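Local coordinates for protein transcriptional regulator, MerR family (Bacillus thuringiensis serovar konkukian, PDB 3GPV) that probably binds DNA as a dimeric transcriptional regulator of the MerR family, at residues Ile54-Glu57 / Glu58-Lys61; Val107-Leu110 / Ile111-Glu115. All blocks are in the same frame, centred on the assembly; numbering follows the deposited sequence.

Contact 1: residues Ile54-Glu57 / Glu58-Lys61; sequences IFNE and EALK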
# COMPACT_ATOMS: atom_id res chain seq x y z
N ILE B 54 -1.71 29.43 2.30
CA ILE B 54 -0.79 29.03 1.25
C ILE B 54 0.45 28.32 1.76
O ILE B 54 0.72 28.29 2.96
CB ILE B 54 -0.32 30.26 0.44
CG1 ILE B 54 0.48 31.21 1.34
CG2 ILE B 54 -1.52 30.99 -0.14
CD1 ILE B 54 -0.32 31.86 2.46
N PHE B 55 1.22 27.78 0.82
CA PHE B 55 2.44 27.05 1.12
C PHE B 55 3.71 27.84 0.81
O PHE B 55 3.90 28.28 -0.32
CB PHE B 55 2.50 25.76 0.29
CG PHE B 55 1.52 24.71 0.71
CD1 PHE B 55 1.93 23.62 1.48
CD2 PHE B 55 0.19 24.79 0.33
CE1 PHE B 55 1.02 22.64 1.87
CE2 PHE B 55 -0.73 23.81 0.71
CZ PHE B 55 -0.31 22.73 1.48
N ASN B 56 4.56 28.04 1.81
CA ASN B 56 5.84 28.68 1.57
C ASN B 56 6.81 27.50 1.37
O ASN B 56 6.39 26.34 1.45
CB ASN B 56 6.30 29.55 2.74
CG ASN B 56 6.21 28.84 4.07
OD1 ASN B 56 6.22 27.61 4.14
ND2 ASN B 56 6.13 29.62 5.16
N GLU B 57 8.07 27.78 1.13
CA GLU B 57 9.06 26.73 0.90
C GLU B 57 9.13 25.70 2.03
O GLU B 57 9.29 24.51 1.77
CB GLU B 57 10.44 27.35 0.68
CG GLU B 57 11.43 26.42 0.01
CD GLU B 57 12.78 27.07 -0.22
OE1 GLU B 57 13.48 27.37 0.78
OE2 GLU B 57 13.15 27.28 -1.40
N GLU B 58 9.02 26.15 3.27
CA GLU B 58 9.09 25.21 4.38
C GLU B 58 7.83 24.34 4.45
O GLU B 58 7.90 23.16 4.80
CB GLU B 58 9.30 25.96 5.70
CG GLU B 58 9.40 25.02 6.89
CD GLU B 58 10.39 25.48 7.94
OE1 GLU B 58 10.09 26.46 8.66
OE2 GLU B 58 11.48 24.88 8.04
N ALA B 59 6.69 24.93 4.12
CA ALA B 59 5.43 24.20 4.16
C ALA B 59 5.49 23.04 3.17
O ALA B 59 4.96 21.97 3.42
CB ALA B 59 4.27 25.13 3.81
N LEU B 60 6.13 23.27 2.02
CA LEU B 60 6.25 22.24 1.01
C LEU B 60 7.16 21.09 1.46
O LEU B 60 6.88 19.92 1.17
CB LEU B 60 6.77 22.83 -0.30
CG LEU B 60 5.83 23.81 -1.01
CD1 LEU B 60 6.49 24.35 -2.26
CD2 LEU B 60 4.54 23.10 -1.36
N LYS B 61 8.25 21.42 2.15
CA LYS B 61 9.17 20.40 2.64
C LYS B 61 8.39 19.49 3.58
O LYS B 61 8.51 18.27 3.52
CB LYS B 61 10.35 21.05 3.38
CG LYS B 61 11.26 21.84 2.45
CD LYS B 61 12.28 22.67 3.23
CE LYS B 61 13.19 23.46 2.28
NZ LYS B 61 14.01 24.48 3.00

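Contact 2: residues Val107-Leu110 / Ile111-Glu115; sequences VLQL and IQDTE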
# COMPACT_ATOMS: atom_id res chain seq x y z
N VAL B 107 9.85 0.50 6.49
CA VAL B 107 10.00 0.59 5.06
C VAL B 107 10.94 -0.49 4.54
O VAL B 107 10.72 -1.04 3.48
CB VAL B 107 10.47 2.00 4.63
CG1 VAL B 107 10.64 2.06 3.12
CG2 VAL B 107 9.43 3.03 5.05
N LEU B 108 11.98 -0.82 5.30
CA LEU B 108 12.88 -1.89 4.87
C LEU B 108 12.09 -3.19 4.74
O LEU B 108 12.25 -3.95 3.78
CB LEU B 108 14.01 -2.10 5.88
CG LEU B 108 15.38 -1.40 5.78
CD1 LEU B 108 15.63 -0.87 4.38
CD2 LEU B 108 15.44 -0.30 6.81
N GLN B 109 11.23 -3.46 5.72
CA GLN B 109 10.41 -4.68 5.68
C GLN B 109 9.47 -4.63 4.48
O GLN B 109 9.24 -5.65 3.80
CB GLN B 109 9.57 -4.81 6.96
CG GLN B 109 8.79 -6.13 7.02
CD GLN B 109 9.73 -7.34 7.06
OE1 GLN B 109 10.59 -7.42 7.93
NE2 GLN B 109 9.57 -8.26 6.13
N LEU B 110 8.91 -3.45 4.23
CA LEU B 110 8.00 -3.25 3.12
C LEU B 110 8.67 -3.60 1.79
O LEU B 110 8.07 -4.25 0.95
CB LEU B 110 7.51 -1.80 3.10
CG LEU B 110 6.64 -1.35 1.91
CD1 LEU B 110 5.38 -2.20 1.82
CD2 LEU B 110 6.29 0.14 2.07
N ILE B 111 9.91 -3.16 1.61
CA ILE B 111 10.63 -3.44 0.38
C ILE B 111 10.84 -4.96 0.27
O ILE B 111 10.63 -5.56 -0.78
CB ILE B 111 12.04 -2.74 0.34
CG1 ILE B 111 11.90 -1.26 -0.01
CG2 ILE B 111 12.92 -3.36 -0.72
CD1 ILE B 111 11.14 -0.48 0.95
N GLN B 112 11.25 -5.59 1.36
CA GLN B 112 11.48 -7.02 1.30
C GLN B 112 10.18 -7.77 0.99
O GLN B 112 10.17 -8.68 0.17
CB GLN B 112 12.08 -7.52 2.61
CG GLN B 112 12.25 -9.04 2.62
CD GLN B 112 13.08 -9.51 3.79
OE1 GLN B 112 14.31 -9.37 3.78
NE2 GLN B 112 12.42 -10.05 4.82
N ASP B 113 9.09 -7.37 1.64
CA ASP B 113 7.79 -7.99 1.39
C ASP B 113 7.38 -7.80 -0.06
O ASP B 113 6.79 -8.70 -0.66
CB ASP B 113 6.72 -7.41 2.30
CG ASP B 113 6.89 -7.82 3.74
OD1 ASP B 113 7.64 -8.79 3.99
OD2 ASP B 113 6.29 -7.19 4.62
N THR B 114 7.69 -6.64 -0.62
CA THR B 114 7.33 -6.33 -2.01
C THR B 114 8.19 -7.14 -2.97
O THR B 114 7.72 -7.61 -4.00
CB THR B 114 7.45 -4.82 -2.31
OG1 THR B 114 6.65 -4.09 -1.38
CG2 THR B 114 6.93 -4.51 -3.71
N GLU B 115 9.46 -7.31 -2.62
CA GLU B 115 10.33 -8.12 -3.46
C GLU B 115 9.77 -9.56 -3.47
O GLU B 115 9.76 -10.24 -4.51
CB GLU B 115 11.77 -8.12 -2.91
CG GLU B 115 12.50 -6.81 -3.07
CD GLU B 115 13.02 -6.57 -4.48
OE1 GLU B 115 12.72 -7.36 -5.40
OE2 GLU B 115 13.73 -5.57 -4.66
O HOH W 1 10.20 -11.26 6.12

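Contact 1: residues Ile54-Glu57 / Glu58-Lys61
Asn56 is the N-cap of helix 57-70, its side chain turned toward Ala59 at the point where strand 53-55 of the MerR-type winged helix-turn-helix domain hands over to the helix. Asn56 OD1 accepts from Ala59 N at 2.7 Å, with the donor nearly in line with the side-chain C=O (170°). The side chain can curl back over the first turn because CG sits between the backbone N and the carbonyl carbon (chi1 49°). The main-chain O of Asn56 serves the next amide, receiving Leu60 N at 3.1 Å, and Glu57 O accepts from Lys61 N at 3.3 Å, so the helical pattern starts at once. In contrast, Asn56 N is buried without a partner.

On the exposed side, the extended chains of Glu57 and Lys61 bring Glu57 OE1 and Lys61 NZ to 3.7 Å, a long salt bridge. The inward side is apolar: Phe55 and Leu60 cross at about a right angle, Leu60 CD2 coming to 3.7 Å from Phe55 CB. Around them, the Phe55 ring meets Phe42 edge-to-face and packs on Ile19 and Val22 of helix 19-25, and Leu60 touches Val22 too. The methyl CB of Ala59 approaches the Phe55 ring obliquely, 3.6 Å from Phe55 CD1.

Contact 2: residues Val107-Leu110 / Ile111-Glu115
Val107-Leu110 and Ile111-Glu115 are consecutive turns of the long helix 93-128, joined by regular i to i+4 hydrogen bonds: Gln112 N donates to Leu108 O at 3.1 Å and Asp113 N to Gln109 O at 2.8 Å. Leu110 O is gripped twice by one residue. Thr114 N reaches Leu110 O at 2.9 Å and Thr114 OG1 reaches it at 2.7 Å, the two donors arriving from opposite faces of the carbonyl plane. The hydroxyl can turn back onto the preceding turn because OG1 lies anti to its own carbonyl carbon (chi1 -56°), an arrangement that satisfies this polar group within its own helix although Thr114 is buried.

On the exposed face, Gln109 and Asp113 pair one turn apart. Bent at chi2 (64°), Gln109 brings its NE2 to 2.9 Å from Asp113 OD1. The carboxylate oxygen lies almost in the plane of the amide, whereas the nitrogen stands above the carboxylate plane, 43° out of it. A water accepts from Gln109 NE2 and, weakly, from Gln112 NE2, linking two amides whose planes are nearly perpendicular.

The apolar side carries Val107 and Ile111, whose side chains slant across one another, although the exact placement of Ile111 CD1 against Val107 is doubtful. Here the second subunit covers the helix: Val107 and Ile111 both pack on Thr114 of that chain, Thr114 packs on its Ile111, and Leu108 meets its Leu118. These residues facing a partner helix are consistent with the antiparallel coiled coil through which the long C-terminal helices of MerR regulators dimerise.

From the N terminus, the chain runs through strand 17-18, helices 19-25 and 30-38 and strand 46-47 before strand 53-55, the middle strand of the small antiparallel sheet, brings it to contact 1, which closes the tight turn into helix 57-70. Helices 57-70 and 76-88 then lead to helix 93-128, where contact 2 joins adjacent turns midway along its length. The two contacts follow in series, neither enclosing nor crossing the other, on opposite sides of the chain's centre. The centres of contacts 1 and 2 lie about 30 Å apart. Contact 1 ties sheet to helix within the probable DNA-binding domain of one subunit; contact 2 belongs to the helix that meets the second subunit.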